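Long-range contacts in malonate decarboxylase subunit alpha (Acinetobacter baumannii ATCC 17978, PDB 6MPR), which probably acts as the acyl-carrier-protein transferase of a malonate decarboxylase, exchanging acetate for malonate on the carrier thioester ahead of decarboxylation: residues I277-P282 / L306-E311; G289-I294 / T312-S317. All blocks are in the same frame, centred on the assembly; numbering follows the deposited sequence.

Contact 1 (I277-P282 / L306-E311)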
loop_
_atom_site.group_PDB
_atom_site.type_symbol
_atom_site.label_atom_id
_atom_site.label_comp_id
_atom_site.label_asym_id
_atom_site.label_seq_id
_atom_site.Cartn_x
_atom_site.Cartn_y
_atom_site.Cartn_z
ATOM N N ILE A 277 -15.018 16.497 -16.421
ATOM C CA ILE A 277 -15.622 15.161 -16.367
ATOM C C ILE A 277 -16.651 15.093 -15.246
ATOM O O ILE A 277 -17.810 14.697 -15.455
ATOM C CB ILE A 277 -14.536 14.080 -16.175
ATOM C CG1 ILE A 277 -13.701 13.904 -17.441
ATOM C CG2 ILE A 277 -15.166 12.751 -15.777
ATOM C CD1 ILE A 277 -12.546 12.937 -17.253
ATOM N N GLU A 278 -16.230 15.470 -14.032
ATOM C CA GLU A 278 -17.117 15.446 -12.874
ATOM C C GLU A 278 -18.380 16.261 -13.125
ATOM O O GLU A 278 -19.485 15.835 -12.761
ATOM C CB GLU A 278 -16.366 15.964 -11.644
ATOM C CG GLU A 278 -15.107 15.137 -11.305
ATOM C CD GLU A 278 -14.149 15.809 -10.337
ATOM O OE1 GLU A 278 -14.549 16.752 -9.627
ATOM O OE2 GLU A 278 -12.970 15.379 -10.302
ATOM N N LEU A 279 -18.244 17.421 -13.774
ATOM C CA LEU A 279 -19.370 18.329 -13.974
ATOM C C LEU A 279 -20.255 17.978 -15.167
ATOM O O LEU A 279 -21.366 18.517 -15.263
ATOM C CB LEU A 279 -18.873 19.770 -14.116
ATOM C CG LEU A 279 -18.394 20.361 -12.787
ATOM C CD1 LEU A 279 -17.714 21.713 -12.994
ATOM C CD2 LEU A 279 -19.563 20.481 -11.817
ATOM N N ILE A 280 -19.831 17.094 -16.069
ATOM C CA ILE A 280 -20.713 16.691 -17.155
ATOM C C ILE A 280 -21.230 15.272 -16.994
ATOM O O ILE A 280 -22.041 14.835 -17.813
ATOM C CB ILE A 280 -20.077 16.875 -18.554
ATOM C CG1 ILE A 280 -18.967 15.861 -18.818
ATOM C CG2 ILE A 280 -19.618 18.309 -18.783
ATOM C CD1 ILE A 280 -18.496 15.853 -20.253
ATOM N N LEU A 281 -20.815 14.541 -15.963
ATOM C CA LEU A 281 -21.515 13.293 -15.665
ATOM C C LEU A 281 -23.020 13.490 -15.547
ATOM O O LEU A 281 -23.764 12.742 -16.199
ATOM C CB LEU A 281 -20.941 12.643 -14.400
ATOM C CG LEU A 281 -19.616 11.917 -14.582
ATOM C CD1 LEU A 281 -19.117 11.501 -13.214
ATOM C CD2 LEU A 281 -19.811 10.702 -15.495
ATOM N N PRO A 282 -23.539 14.471 -14.794
ATOM C CA PRO A 282 -24.998 14.565 -14.640
ATOM C C PRO A 282 -25.719 15.129 -15.851
ATOM O O PRO A 282 -26.957 15.176 -15.845
ATOM C CB PRO A 282 -25.165 15.505 -13.427
ATOM C CG PRO A 282 -23.809 15.540 -12.761
ATOM C CD PRO A 282 -22.846 15.402 -13.884
ATOM N N LEU A 306 -17.390 17.851 -7.639
ATOM C CA LEU A 306 -18.146 16.604 -7.590
ATOM C C LEU A 306 -19.541 16.771 -6.995
ATOM O O LEU A 306 -20.332 15.824 -7.038
ATOM C CB LEU A 306 -17.368 15.536 -6.787
ATOM C CG LEU A 306 -17.742 14.067 -7.010
ATOM C CD1 LEU A 306 -17.384 13.655 -8.437
ATOM C CD2 LEU A 306 -17.017 13.178 -5.990
ATOM N N ILE A 307 -19.878 17.944 -6.456
ATOM C CA ILE A 307 -21.178 18.113 -5.798
ATOM C C ILE A 307 -22.354 17.745 -6.708
ATOM O O ILE A 307 -23.233 16.994 -6.264
ATOM C CB ILE A 307 -21.294 19.522 -5.203
ATOM C CG1 ILE A 307 -20.317 19.666 -4.018
ATOM C CG2 ILE A 307 -22.727 19.810 -4.754
ATOM C CD1 ILE A 307 -20.281 21.055 -3.416
ATOM N N PRO A 308 -22.434 18.215 -7.958
ATOM C CA PRO A 308 -23.597 17.829 -8.778
ATOM C C PRO A 308 -23.691 16.322 -9.013
ATOM O O PRO A 308 -24.793 15.758 -8.984
ATOM C CB PRO A 308 -23.379 18.621 -10.078
ATOM C CG PRO A 308 -22.592 19.818 -9.640
ATOM C CD PRO A 308 -21.627 19.257 -8.626
ATOM N N ALA A 309 -22.558 15.652 -9.233
ATOM C CA ALA A 309 -22.558 14.198 -9.389
ATOM C C ALA A 309 -23.012 13.487 -8.113
ATOM O O ALA A 309 -23.637 12.424 -8.187
ATOM C CB ALA A 309 -21.155 13.719 -9.791
ATOM N N ILE A 310 -22.673 14.026 -6.932
ATOM C CA ILE A 310 -23.199 13.451 -5.698
ATOM C C ILE A 310 -24.697 13.698 -5.597
ATOM O O ILE A 310 -25.476 12.784 -5.313
ATOM C CB ILE A 310 -22.481 14.034 -4.472
ATOM C CG1 ILE A 310 -20.997 13.680 -4.498
ATOM C CG2 ILE A 310 -23.132 13.521 -3.188
ATOM C CD1 ILE A 310 -20.207 14.461 -3.460
ATOM N N GLU A 311 -25.120 14.945 -5.820
ATOM C CA GLU A 311 -26.522 15.293 -5.592
ATOM C C GLU A 311 -27.459 14.547 -6.527
ATOM O O GLU A 311 -28.614 14.286 -6.159
ATOM C CB GLU A 311 -26.727 16.801 -5.745
ATOM C CG GLU A 311 -26.007 17.631 -4.689
ATOM C CD GLU A 311 -26.421 17.249 -3.276
ATOM O OE1 GLU A 311 -27.603 17.426 -2.931
ATOM O OE2 GLU A 311 -25.560 16.750 -2.517
HETATM O O HOH W 1 -20.270 16.966 -10.437
#
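The apolar part of the contact is carried by L279, P282, P308 and A309. L279 reaches across with one branch, its CD2 lying 3.8 Å from CG of the P308 ring. P282 uses the CG corner of its ring, which points at P308 CB, 4.1 Å away, and at the backbone joining P308 to A309, 3.7 Å from A309 N. Farther back along the helix, E278 offers its aliphatic stem: its CG packs 4.0 Å from L306 CD1, with the two side chains crossing at about a right angle. L306 holds its CG anti to the backbone N (chi1 -160°), which lets CD1 swing over that stem.

The contact joins two helices that connect parallel strands of a Rossmann-like, mixed sheet. Helix 272-287 links strand 265-268 to strand 297-299, and helix 307-311, with L306 just ahead of it, leads on to strand 317-319; here their short segments run roughly parallel, 33° apart, with axes 7.9 Å from each other.

The polar part has no direct hydrogen bond. Because P282 has no N-H, the carbonyl of E278 lacks its usual helical donor and the helix kinks. A water takes that place, donating to E278 O at 2.7 Å and accepting from A309 N at 2.9 Å, thereby bridging the two helices within a largely buried contact. The carboxylate of E278 is held from elsewhere: OE1 bonds T305 OG1, while OE2 is hydrogen-bonded to ND1 of both H268 and H303. P308 also packs against L550 and W553 of helix 547-553.

Contact 2 (G289-I294 / T312-S317)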
loop_
_atom_site.group_PDB
_atom_site.type_symbol
_atom_site.label_atom_id
_atom_site.label_comp_id
_atom_site.label_asym_id
_atom_site.label_seq_id
_atom_site.Cartn_x
_atom_site.Cartn_y
_atom_site.Cartn_z
ATOM N N GLY A 289 -27.357 7.619 -20.587
ATOM C CA GLY A 289 -28.004 6.612 -19.763
ATOM C C GLY A 289 -27.085 5.905 -18.790
ATOM O O GLY A 289 -27.351 4.755 -18.423
ATOM N N LEU A 290 -26.019 6.569 -18.342
ATOM C CA LEU A 290 -24.941 5.892 -17.631
ATOM C C LEU A 290 -25.014 5.994 -16.107
ATOM O O LEU A 290 -24.108 5.482 -15.434
ATOM C CB LEU A 290 -23.585 6.430 -18.113
ATOM C CG LEU A 290 -23.241 6.158 -19.582
ATOM C CD1 LEU A 290 -21.923 6.854 -19.976
ATOM C CD2 LEU A 290 -23.179 4.670 -19.857
ATOM N N LYS A 291 -26.042 6.632 -15.534
ATOM C CA LYS A 291 -26.059 6.787 -14.081
ATOM C C LYS A 291 -26.149 5.425 -13.410
ATOM O O LYS A 291 -26.972 4.586 -13.791
ATOM C CB LYS A 291 -27.220 7.668 -13.621
ATOM C CG LYS A 291 -27.255 7.842 -12.094
ATOM C CD LYS A 291 -28.530 8.520 -11.606
ATOM C CE LYS A 291 -28.688 9.905 -12.217
ATOM N NZ LYS A 291 -29.964 10.557 -11.795
ATOM N N GLY A 292 -25.301 5.205 -12.412
ATOM C CA GLY A 292 -25.228 3.928 -11.743
ATOM C C GLY A 292 -24.485 2.843 -12.493
ATOM O O GLY A 292 -24.283 1.756 -11.931
ATOM N N LYS A 293 -24.069 3.094 -13.737
ATOM C CA LYS A 293 -23.337 2.114 -14.531
ATOM C C LYS A 293 -21.844 2.373 -14.572
ATOM O O LYS A 293 -21.097 1.481 -14.988
ATOM C CB LYS A 293 -23.846 2.097 -15.976
ATOM C CG LYS A 293 -25.308 1.730 -16.088
ATOM C CD LYS A 293 -25.752 1.695 -17.535
ATOM C CE LYS A 293 -27.268 1.633 -17.619
ATOM N NZ LYS A 293 -27.716 1.960 -19.001
ATOM N N ILE A 294 -21.411 3.587 -14.215
ATOM C CA ILE A 294 -20.006 3.977 -14.204
ATOM C C ILE A 294 -19.783 4.941 -13.045
ATOM O O ILE A 294 -20.699 5.629 -12.589
ATOM C CB ILE A 294 -19.529 4.642 -15.516
ATOM C CG1 ILE A 294 -20.287 5.955 -15.756
ATOM C CG2 ILE A 294 -19.724 3.697 -16.721
ATOM C CD1 ILE A 294 -19.713 6.798 -16.872
ATOM N N THR A 312 -27.005 14.221 -7.741
ATOM C CA THR A 312 -27.870 13.514 -8.683
ATOM C C THR A 312 -27.761 12.001 -8.579
ATOM O O THR A 312 -28.388 11.299 -9.383
ATOM C CB THR A 312 -27.576 13.936 -10.128
ATOM O OG1 THR A 312 -26.169 13.826 -10.382
ATOM C CG2 THR A 312 -28.028 15.374 -10.379
ATOM N N GLY A 313 -26.991 11.482 -7.627
ATOM C CA GLY A 313 -26.982 10.053 -7.354
ATOM C C GLY A 313 -25.958 9.230 -8.108
ATOM O O GLY A 313 -26.056 7.999 -8.085
ATOM N N TRP A 314 -24.978 9.859 -8.768
ATOM C CA TRP A 314 -23.946 9.086 -9.457
ATOM C C TRP A 314 -22.945 8.501 -8.479
ATOM O O TRP A 314 -22.475 7.371 -8.662
ATOM C CB TRP A 314 -23.179 9.953 -10.452
ATOM C CG TRP A 314 -23.958 10.302 -11.657
ATOM C CD1 TRP A 314 -24.970 11.213 -11.740
ATOM C CD2 TRP A 314 -23.786 9.765 -12.973
ATOM N NE1 TRP A 314 -25.449 11.266 -13.027
ATOM C CE2 TRP A 314 -24.733 10.393 -13.803
ATOM C CE3 TRP A 314 -22.920 8.816 -13.527
ATOM C CZ2 TRP A 314 -24.857 10.084 -15.159
ATOM C CZ3 TRP A 314 -23.036 8.514 -14.864
ATOM C CH2 TRP A 314 -24.002 9.144 -15.670
ATOM N N VAL A 315 -22.598 9.263 -7.448
ATOM C CA VAL A 315 -21.459 8.970 -6.591
ATOM C C VAL A 315 -21.965 8.211 -5.374
ATOM O O VAL A 315 -22.655 8.783 -4.518
ATOM C CB VAL A 315 -20.732 10.248 -6.168
ATOM C CG1 VAL A 315 -19.595 9.902 -5.224
ATOM C CG2 VAL A 315 -20.210 11.013 -7.386
ATOM N N GLU A 316 -21.574 6.937 -5.264
ATOM C CA GLU A 316 -22.037 6.090 -4.172
ATOM C C GLU A 316 -21.132 6.125 -2.954
ATOM O O GLU A 316 -21.626 6.005 -1.825
ATOM C CB GLU A 316 -22.205 4.653 -4.673
ATOM C CG GLU A 316 -23.414 4.607 -5.615
ATOM C CD GLU A 316 -23.621 3.282 -6.315
ATOM O OE1 GLU A 316 -24.394 3.271 -7.298
ATOM O OE2 GLU A 316 -23.024 2.264 -5.895
ATOM N N SER A 317 -19.833 6.314 -3.150
ATOM C CA SER A 317 -18.896 6.300 -2.041
ATOM C C SER A 317 -17.667 7.110 -2.424
ATOM O O SER A 317 -17.228 7.094 -3.579
ATOM C CB SER A 317 -18.496 4.869 -1.678
ATOM O OG SER A 317 -17.700 4.287 -2.703
HETATM O O HOH W 2 -22.944 6.281 -11.074
#
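Two loops, each leaving a helix through a Schellman motif with glycine at the turn (G289 and G313), meet where K291 lies across the indole of W314. The backbone of K291 does much of the covering: its CA sits 3.5 Å from the centroid of the six-membered ring of W314, only 9° off the ring normal, a CH-pi contact over one face. The aliphatic chain then runs on obliquely across the indole, bringing CE to 3.6 Å from W314 NE1. A bend at chi3 (-60°) turns the ammonium end aside to T312, where NZ donates to T312 O at 3.0 Å, lying in the carbonyl plane. E286 adds a weak, long ion pair to the same nitrogen.

Residues 290-293 form a type II beta turn, closed by K293 N to L290 O, with G292 at its third position; it follows helix 272-287 and leads toward strand 297-299 of the Rossmann-like sheet. L290, the first residue of the turn, and I294, the residue just after it, touch the far end of the six-membered ring. L290 CB lies 3.7 Å from W314 CH2, and I294 places CG1 at the ring edge, 3.9 Å from W314 CZ3, near the ring plane.

A water ties the loop backbones together: it accepts from G292 N at 2.9 Å and donates to I294 O at 2.8 Å and to W314 O at 2.7 Å. All three partners are main-chain atoms, two from the 289-294 loop and one from W314. L281 of helix 272-287 also packs against this indole, while E316 turns to a salt bridge with R296.

Overall arrangement
The centres of the two contacts are about 9 Å apart, among the helices and loops that connect strands 265-268, 297-299 and 317-319. Along the chain their segments alternate: 277-282, 289-294, 306-311, then 312-317. Helix 272-287 connects strands 265-268 and 297-299, helix 307-311 connects 297-299 and 317-319, and each is followed by its loop; contact 1 pairs the helices and contact 2 the loops. The contacts also touch directly, through a probable hydrogen bond from W314 N to A309 O and through packing of the W314 indole on L281 and P282. The buried helix pair thus passes into the partly exposed loop pair, next to outermost strand 317-319 of the sheet.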